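Local coordinates for protein OxyR (Porphyromonas gingivalis, PDB 3HO7) that probably binds DNA as a redox-sensitive transcriptional activator of the LysR family, and is represented here by its regulatory domain alone, at residues Glu83-Tyr88 with Arg121-Arg126; Glu146-Leu151 with Gly157-Pro162; Ser68-Glu71 with Glu76-Leu79. All blocks are in the same frame, centred on the assembly; numbering follows the deposited sequence.

Contact 1 of 3, residues Glu83-Tyr88 with Arg121-Arg126; sequences EEFLGY and RDQLVR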
loop_
_atom_site.group_PDB
_atom_site.type_symbol
_atom_site.label_atom_id
_atom_site.label_comp_id
_atom_site.label_asym_id
_atom_site.label_seq_id
_atom_site.Cartn_x
_atom_site.Cartn_y
_atom_site.Cartn_z
ATOM N N GLU A 83 9.100 7.898 -15.445
ATOM C CA GLU A 83 8.977 8.393 -14.088
ATOM C C GLU A 83 10.256 8.128 -13.320
ATOM O O GLU A 83 10.716 6.990 -13.235
ATOM C CB GLU A 83 7.795 7.732 -13.385
ATOM C CG GLU A 83 7.559 8.239 -11.974
ATOM C CD GLU A 83 6.269 7.712 -11.379
ATOM O OE1 GLU A 83 5.869 6.587 -11.736
ATOM O OE2 GLU A 83 5.660 8.422 -10.555
ATOM N N GLU A 84 10.852 9.190 -12.800
ATOM C CA GLU A 84 12.089 9.072 -12.052
ATOM C C GLU A 84 11.908 8.456 -10.677
ATOM O O GLU A 84 10.946 8.749 -9.974
ATOM C CB GLU A 84 12.749 10.442 -11.891
ATOM C CG GLU A 84 13.479 10.933 -13.119
ATOM C CD GLU A 84 14.470 12.035 -12.802
ATOM O OE1 GLU A 84 14.925 12.118 -11.644
ATOM O OE2 GLU A 84 14.798 12.812 -13.717
ATOM N N PHE A 85 12.864 7.621 -10.296
ATOM C CA PHE A 85 12.990 7.167 -8.925
ATOM C C PHE A 85 13.715 8.252 -8.143
ATOM O O PHE A 85 14.700 8.820 -8.622
ATOM C CB PHE A 85 13.803 5.878 -8.855
ATOM C CG PHE A 85 13.065 4.668 -9.334
ATOM C CD1 PHE A 85 12.070 4.099 -8.558
ATOM C CD2 PHE A 85 13.378 4.086 -10.551
ATOM C CE1 PHE A 85 11.393 2.977 -8.993
ATOM C CE2 PHE A 85 12.707 2.963 -10.991
ATOM C CZ PHE A 85 11.711 2.407 -10.209
ATOM N N LEU A 86 13.224 8.542 -6.946
ATOM C CA LEU A 86 13.871 9.514 -6.081
ATOM C C LEU A 86 14.224 8.874 -4.751
ATOM O O LEU A 86 13.501 8.011 -4.251
ATOM C CB LEU A 86 12.976 10.736 -5.854
ATOM C CG LEU A 86 12.698 11.650 -7.053
ATOM C CD1 LEU A 86 11.833 12.823 -6.623
ATOM C CD2 LEU A 86 13.997 12.134 -7.674
ATOM N N GLY A 87 15.353 9.290 -4.192
ATOM C CA GLY A 87 15.742 8.854 -2.865
ATOM C C GLY A 87 14.820 9.445 -1.819
ATOM O O GLY A 87 14.474 10.626 -1.866
ATOM N N TYR A 88 14.404 8.611 -0.877
ATOM C CA TYR A 88 13.636 9.074 0.258
ATOM C C TYR A 88 14.504 8.736 1.461
ATOM O O TYR A 88 14.629 7.574 1.836
ATOM C CB TYR A 88 12.288 8.351 0.306
ATOM C CG TYR A 88 11.185 9.092 1.028
ATOM C CD1 TYR A 88 10.851 10.396 0.683
ATOM C CD2 TYR A 88 10.455 8.474 2.035
ATOM C CE1 TYR A 88 9.832 11.074 1.339
ATOM C CE2 TYR A 88 9.438 9.137 2.694
ATOM C CZ TYR A 88 9.128 10.436 2.342
ATOM O OH TYR A 88 8.114 11.086 3.001
ATOM N N ARG A 121 12.936 -7.877 -11.973
ATOM C CA ARG A 121 14.060 -8.189 -12.839
ATOM C C ARG A 121 15.205 -7.244 -12.489
ATOM O O ARG A 121 15.790 -6.598 -13.359
ATOM C CB ARG A 121 13.663 -8.065 -14.313
ATOM C CG ARG A 121 12.460 -8.918 -14.688
ATOM C CD ARG A 121 12.462 -9.291 -16.162
ATOM N NE ARG A 121 11.979 -8.209 -17.016
ATOM C CZ ARG A 121 10.710 -8.060 -17.382
ATOM N NH1 ARG A 121 9.794 -8.920 -16.960
ATOM N NH2 ARG A 121 10.354 -7.050 -18.166
ATOM N N ASP A 122 15.437 -7.068 -11.191
ATOM C CA ASP A 122 16.582 -6.302 -10.702
ATOM C C ASP A 122 16.739 -4.953 -11.402
ATOM O O ASP A 122 17.824 -4.627 -11.875
ATOM C CB ASP A 122 17.870 -7.124 -10.782
ATOM C CG ASP A 122 18.009 -8.098 -9.627
ATOM O OD1 ASP A 122 17.447 -7.826 -8.546
ATOM O OD2 ASP A 122 18.681 -9.134 -9.795
ATOM N N GLN A 123 15.661 -4.184 -11.493
ATOM C CA GLN A 123 15.697 -2.937 -12.249
ATOM C C GLN A 123 16.772 -1.995 -11.716
ATOM O O GLN A 123 17.649 -1.557 -12.459
ATOM C CB GLN A 123 14.331 -2.249 -12.246
ATOM C CG GLN A 123 14.304 -0.936 -13.014
ATOM C CD GLN A 123 12.897 -0.510 -13.388
ATOM O OE1 GLN A 123 11.920 -0.961 -12.790
ATOM N NE2 GLN A 123 12.788 0.362 -14.386
ATOM N N LEU A 124 16.699 -1.681 -10.427
ATOM C CA LEU A 124 17.723 -0.863 -9.787
ATOM C C LEU A 124 18.848 -1.768 -9.290
ATOM O O LEU A 124 19.165 -1.798 -8.101
ATOM C CB LEU A 124 17.127 -0.050 -8.636
ATOM C CG LEU A 124 16.142 1.048 -9.049
ATOM C CD1 LEU A 124 15.515 1.709 -7.829
ATOM C CD2 LEU A 124 16.834 2.079 -9.926
ATOM N N VAL A 125 19.447 -2.497 -10.225
ATOM C CA VAL A 125 20.408 -3.549 -9.906
ATOM C C VAL A 125 21.541 -3.105 -8.984
ATOM O O VAL A 125 22.044 -3.899 -8.190
ATOM C CB VAL A 125 21.010 -4.164 -11.185
ATOM C CG1 VAL A 125 21.771 -3.110 -11.974
ATOM C CG2 VAL A 125 21.914 -5.335 -10.834
ATOM N N ARG A 126 21.944 -1.843 -9.090
ATOM C CA ARG A 126 23.053 -1.337 -8.289
ATOM C C ARG A 126 22.751 -1.459 -6.798
ATOM O O ARG A 126 23.655 -1.391 -5.964
ATOM C CB ARG A 126 23.359 0.121 -8.645
ATOM C CG ARG A 126 22.482 1.131 -7.925
ATOM C CD ARG A 126 22.656 2.527 -8.500
ATOM N NE ARG A 126 22.054 2.643 -9.825
ATOM C CZ ARG A 126 21.952 3.781 -10.502
ATOM N NH1 ARG A 126 22.414 4.910 -9.982
ATOM N NH2 ARG A 126 21.387 3.791 -11.702
#

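Contact 2 of 3, residues Glu146-Leu151 with Gly157-Pro162; sequences EAFMRL and GITFIP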
loop_
_atom_site.group_PDB
_atom_site.type_symbol
_atom_site.label_atom_id
_atom_site.label_comp_id
_atom_site.label_asym_id
_atom_site.label_seq_id
_atom_site.Cartn_x
_atom_site.Cartn_y
_atom_site.Cartn_z
ATOM N N GLU A 146 4.002 2.329 1.082
ATOM C CA GLU A 146 3.449 3.022 2.232
ATOM C C GLU A 146 4.294 2.699 3.454
ATOM O O GLU A 146 4.781 3.594 4.145
ATOM C CB GLU A 146 2.000 2.590 2.471
ATOM C CG GLU A 146 1.295 3.379 3.561
ATOM C CD GLU A 146 -0.103 2.862 3.862
ATOM O OE1 GLU A 146 -0.516 1.852 3.256
ATOM O OE2 GLU A 146 -0.787 3.467 4.713
ATOM N N ALA A 147 4.470 1.409 3.706
ATOM C CA ALA A 147 5.254 0.969 4.851
ATOM C C ALA A 147 6.671 1.532 4.814
ATOM O O ALA A 147 7.156 2.068 5.810
ATOM C CB ALA A 147 5.282 -0.548 4.923
ATOM N N PHE A 148 7.337 1.404 3.670
ATOM C CA PHE A 148 8.705 1.903 3.523
ATOM C C PHE A 148 8.806 3.406 3.791
ATOM O O PHE A 148 9.714 3.858 4.479
ATOM C CB PHE A 148 9.270 1.591 2.137
ATOM C CG PHE A 148 9.488 0.129 1.881
ATOM C CD1 PHE A 148 9.594 -0.767 2.932
ATOM C CD2 PHE A 148 9.613 -0.346 0.585
ATOM C CE1 PHE A 148 9.801 -2.117 2.692
ATOM C CE2 PHE A 148 9.819 -1.691 0.339
ATOM C CZ PHE A 148 9.917 -2.577 1.395
ATOM N N MET A 149 7.875 4.185 3.249
ATOM C CA MET A 149 7.915 5.625 3.468
ATOM C C MET A 149 7.674 5.958 4.936
ATOM O O MET A 149 8.314 6.851 5.492
ATOM C CB MET A 149 6.901 6.342 2.578
ATOM C CG MET A 149 7.173 6.136 1.107
ATOM S SD MET A 149 5.978 6.985 0.064
ATOM C CE MET A 149 6.260 8.689 0.527
ATOM N N ARG A 150 6.764 5.226 5.566
ATOM C CA ARG A 150 6.480 5.442 6.975
ATOM C C ARG A 150 7.739 5.170 7.796
ATOM O O ARG A 150 8.013 5.861 8.774
ATOM C CB ARG A 150 5.323 4.556 7.440
ATOM C CG ARG A 150 3.994 4.826 6.741
ATOM C CD ARG A 150 3.506 6.243 6.985
ATOM N NE ARG A 150 4.017 7.167 5.979
ATOM C CZ ARG A 150 3.497 7.303 4.762
ATOM N NH1 ARG A 150 4.025 8.165 3.903
ATOM N NH2 ARG A 150 2.448 6.576 4.404
ATOM N N LEU A 151 8.511 4.170 7.381
ATOM C CA LEU A 151 9.741 3.829 8.094
ATOM C C LEU A 151 10.751 4.962 7.976
ATOM O O LEU A 151 11.323 5.411 8.971
ATOM C CB LEU A 151 10.339 2.527 7.556
ATOM C CG LEU A 151 9.623 1.240 7.970
ATOM C CD1 LEU A 151 10.116 0.057 7.146
ATOM C CD2 LEU A 151 9.812 0.994 9.453
ATOM N N GLY A 157 16.195 4.161 8.033
ATOM C CA GLY A 157 16.573 3.831 6.676
ATOM C C GLY A 157 16.291 4.775 5.523
ATOM O O GLY A 157 16.019 5.965 5.673
ATOM N N ILE A 158 16.371 4.178 4.343
ATOM C CA ILE A 158 16.181 4.809 3.054
ATOM C C ILE A 158 15.365 3.918 2.129
ATOM O O ILE A 158 15.382 2.694 2.250
ATOM C CB ILE A 158 17.542 5.080 2.385
ATOM C CG1 ILE A 158 18.295 6.188 3.128
ATOM C CG2 ILE A 158 17.359 5.402 0.910
ATOM C CD1 ILE A 158 19.623 6.561 2.496
ATOM N N THR A 159 14.661 4.557 1.201
ATOM C CA THR A 159 13.871 3.866 0.191
ATOM C C THR A 159 13.764 4.751 -1.046
ATOM O O THR A 159 14.247 5.884 -1.048
ATOM C CB THR A 159 12.460 3.534 0.703
ATOM O OG1 THR A 159 11.839 2.589 -0.178
ATOM C CG2 THR A 159 11.608 4.792 0.773
ATOM N N PHE A 160 13.133 4.238 -2.096
ATOM C CA PHE A 160 12.980 4.996 -3.331
ATOM C C PHE A 160 11.511 5.213 -3.677
ATOM O O PHE A 160 10.717 4.274 -3.665
ATOM C CB PHE A 160 13.720 4.302 -4.473
ATOM C CG PHE A 160 15.201 4.193 -4.245
ATOM C CD1 PHE A 160 15.963 5.331 -4.030
ATOM C CD2 PHE A 160 15.831 2.960 -4.243
ATOM C CE1 PHE A 160 17.329 5.242 -3.813
ATOM C CE2 PHE A 160 17.199 2.866 -4.028
ATOM C CZ PHE A 160 17.948 4.008 -3.812
ATOM N N ILE A 161 11.153 6.456 -3.977
ATOM C CA ILE A 161 9.764 6.786 -4.293
ATOM C C ILE A 161 9.614 7.326 -5.712
ATOM O O ILE A 161 10.549 7.891 -6.269
ATOM C CB ILE A 161 9.172 7.797 -3.292
ATOM C CG1 ILE A 161 9.936 9.118 -3.336
ATOM C CG2 ILE A 161 9.197 7.223 -1.882
ATOM C CD1 ILE A 161 9.276 10.224 -2.530
ATOM N N PRO A 162 8.422 7.150 -6.297
ATOM C CA PRO A 162 8.160 7.582 -7.662
ATOM C C PRO A 162 7.916 9.083 -7.724
ATOM O O PRO A 162 7.336 9.649 -6.800
ATOM C CB PRO A 162 6.878 6.818 -8.036
ATOM C CG PRO A 162 6.510 5.978 -6.817
ATOM C CD PRO A 162 7.225 6.581 -5.663
#

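Contact 3 of 3, residues Ser68-Glu71 with Glu76-Leu79; sequences SKAE and EDDL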
loop_
_atom_site.group_PDB
_atom_site.type_symbol
_atom_site.label_atom_id
_atom_site.label_comp_id
_atom_site.label_asym_id
_atom_site.label_seq_id
_atom_site.Cartn_x
_atom_site.Cartn_y
_atom_site.Cartn_z
ATOM N N SER A 68 6.832 -1.563 -16.796
ATOM C CA SER A 68 7.822 -2.274 -17.594
ATOM C C SER A 68 7.187 -2.817 -18.869
ATOM O O SER A 68 5.963 -2.859 -18.990
ATOM C CB SER A 68 8.416 -3.429 -16.788
ATOM O OG SER A 68 7.413 -4.371 -16.446
ATOM N N LYS A 69 8.023 -3.232 -19.817
ATOM C CA LYS A 69 7.531 -3.909 -21.006
ATOM C C LYS A 69 7.044 -5.297 -20.613
ATOM O O LYS A 69 7.626 -5.941 -19.740
ATOM C CB LYS A 69 8.623 -4.005 -22.076
ATOM C CG LYS A 69 9.000 -2.667 -22.695
ATOM C CD LYS A 69 10.139 -2.806 -23.693
ATOM C CE LYS A 69 10.568 -1.448 -24.224
ATOM N NZ LYS A 69 11.088 -0.578 -23.131
ATOM N N ALA A 70 5.964 -5.747 -21.244
ATOM C CA ALA A 70 5.400 -7.054 -20.936
ATOM C C ALA A 70 6.324 -8.167 -21.415
ATOM O O ALA A 70 6.463 -9.196 -20.755
ATOM C CB ALA A 70 4.020 -7.202 -21.559
ATOM N N GLU A 71 6.872 -8.013 -22.612
ATOM C CA GLU A 71 7.844 -8.978 -23.107
ATOM C C GLU A 71 7.270 -10.369 -22.916
ATOM O O GLU A 71 7.956 -11.286 -22.473
ATOM C CB GLU A 71 9.197 -8.803 -22.421
ATOM C CG GLU A 71 9.951 -7.591 -22.935
ATOM C CD GLU A 71 11.165 -7.247 -22.106
ATOM O OE1 GLU A 71 11.457 -7.981 -21.144
ATOM O OE2 GLU A 71 11.822 -6.237 -22.423
ATOM N N GLU A 76 1.078 -7.086 -25.619
ATOM C CA GLU A 76 1.815 -5.941 -26.135
ATOM C C GLU A 76 1.508 -4.720 -25.282
ATOM O O GLU A 76 0.545 -4.717 -24.520
ATOM C CB GLU A 76 1.486 -5.682 -27.608
ATOM C CG GLU A 76 0.138 -5.029 -27.862
ATOM C CD GLU A 76 -0.143 -4.863 -29.344
ATOM O OE1 GLU A 76 0.285 -5.733 -30.133
ATOM O OE2 GLU A 76 -0.792 -3.865 -29.726
ATOM N N ASP A 77 2.337 -3.690 -25.399
ATOM C CA ASP A 77 2.183 -2.512 -24.561
ATOM C C ASP A 77 2.635 -1.239 -25.263
ATOM O O ASP A 77 3.350 -1.284 -26.264
ATOM C CB ASP A 77 2.944 -2.687 -23.244
ATOM C CG ASP A 77 4.350 -3.216 -23.451
ATOM O OD1 ASP A 77 5.294 -2.400 -23.487
ATOM O OD2 ASP A 77 4.503 -4.449 -23.590
ATOM N N ASP A 78 2.213 -0.105 -24.720
ATOM C CA ASP A 78 2.537 1.192 -25.288
ATOM C C ASP A 78 2.984 2.140 -24.186
ATOM O O ASP A 78 2.484 2.082 -23.062
ATOM C CB ASP A 78 1.321 1.771 -26.013
ATOM C CG ASP A 78 0.937 0.967 -27.239
ATOM O OD1 ASP A 78 1.760 0.875 -28.177
ATOM O OD2 ASP A 78 -0.189 0.429 -27.267
ATOM N N LEU A 79 3.931 3.012 -24.510
ATOM C CA LEU A 79 4.453 3.957 -23.538
ATOM C C LEU A 79 3.394 4.970 -23.116
ATOM O O LEU A 79 2.676 5.525 -23.951
ATOM C CB LEU A 79 5.680 4.679 -24.103
ATOM C CG LEU A 79 6.345 5.717 -23.198
ATOM C CD1 LEU A 79 6.843 5.066 -21.909
ATOM C CD2 LEU A 79 7.484 6.413 -23.925
HETATM O O HOH W 1 6.467 -6.060 -24.542
#

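Contact 1 of 3, residues Glu83-Tyr88 with Arg121-Arg126
Gln123 and Leu124 approach the ring of Phe85 from two directions, and between them they make up the whole contact. Gln123 comes first along the chain. Its extended side chain brings the amide carbon CD to the ring edge, near the ring plane, 4.2 Å from Phe85 CE2. The amide is turned to a different partner, since NE2 donates to the carbonyl of Ala228 near the C terminus, a bond that holds the group beside the ring.

Phe85 belongs to the long strand 75-89 of the LysR-type regulatory domain, a periplasmic-binding-protein-like fold, and the 121-126 segment begins just past Cys119, disulfide-bonded to Cys128.

Leu124, next in sequence, supplies the face contact. Its CD1 lies 4.1 Å from the Phe85 ring centroid and 9° off the ring normal, a well-centred CH-pi contact. Leu124 CG is anti to the carbonyl carbon (chi1 -68°), which helps put CD1 over the ring while CD2 meets the rim 4.0 Å from Phe85 CD2. The backbone of Leu124 is the centre of an inverse gamma turn, closed by a weak bond from Val125 N to Gln123 O (3.0 Å), and it takes the N-cap position of helix 125-128.

Contact 2 of 3, residues Glu146-Leu151 with Gly157-Pro162
Phe148 and Thr159 meet where a helix lies against a strand, their side chains crossing at about a right angle, and the contact is made near the root of the phenylalanine. Phe148 CB is 3.6 Å from Thr159 OG1, and the ring then turns away from the strand, although CD2 remains 3.8 Å from the same oxygen. That hydroxyl is buried but has a partner, the carbonyl oxygen of Trp112. Thr159 CB points to the helix, and with OG1 anti to the backbone N (chi1 -166°) the hydroxyl comes up to Phe148 CB. The Phe148 ring itself goes on to meet Tyr140 edge-to-face and to lie near the ring of Trp112.

Met149 can be followed atom by atom. CB leaves the helix beside the strand instead of aiming at it, and the chain beyond makes the approach. CG is 3.8 Å from Ile161 CG2, and SD matches that distance to the same methyl. The last torsion, chi3 62°, folds the chain back, so that the terminal CE also stays near Ile161 CG2, at 4.1 Å. Three successive atoms therefore curl round one branch methyl, an apolar fit with no hydrogen bond across it.

Helix 145-153 and strand 158-162 are joined by a short connection and pack as layers of the regulatory domain's alpha/beta fold. The strand runs antiparallel to 75-89, where Tyr88 touches both Thr159 and Ile161, while Leu169 lies against Met149. On a different face of the helix the second subunit packs: Glu146 OE2 is hydrogen-bonded to Tyr24 OH of that subunit, and Ala147 rests on its Glu46.

Contact 3 of 3, residues Ser68-Glu71 with Glu76-Leu79
This is a polar contact in which an aspartate on a strand holds the backbone of the loop leading into that strand. In the periplasmic-binding-protein-like fold of the OxyR regulatory domain, residues 68-71 follow strand 63-66 and turn back towards the start of the long strand 75-89, which pairs antiparallel with 184-194. Lys69 and Ala70 lie opposite Asp77 and Glu76 respectively, but the link runs through the Asp77 carboxylate and not through paired backbones.

Ala70 N donates to Asp77 OD2 at 3.1 Å. The bond is nearly straight, 166° at the hydrogen, yet the N-H comes from well above the carboxylate plane, 59° out of it. Ala70 CB lies 3.5 Å from the same Asp77 OD2, on the same side as its amide. Asp77 CG sits between its backbone N and carbonyl carbon (chi1 47°), which sends the carboxylate across to the loop.

The other oxygen, Asp77 OD1, faces Lys69, where the nearest side-chain atom is CG at 3.8 Å. It also forms a salt bridge with Arg190 on strand 184-194, which probably steadies the carboxylate. The Lys69 ammonium group does not reach it: the chain crosses Asp77 at about a right angle and continues to a salt bridge with Glu188 of that neighbouring strand. OD2 has a second donor as well, a water that donates a hydrogen bond to Asp77 OD2 at 2.7 Å and accepts one from Glu71 N at 2.8 Å.

Followed from the N terminus, the three contacts come in series, and none nests in or crosses another. Contact 3 closes first, a short loop between strand 63-66 and strand 75-89. Further along that same strand contact 1 opens, closing a longer excursion of 32 residues that returns at 121-126. Contact 2 then closes the brief link from helix 145-153 to strand 158-162. Strand 75-89 ties them together: it carries a segment of contacts 1 and 3 and pairs antiparallel with the strand of contact 2, for example through a probable hydrogen bond from Tyr88 N to Thr159 O (2.7 Å). Contacts 2 and 3 lie on opposite sides of the chain's centre, about 26 Å apart between centres.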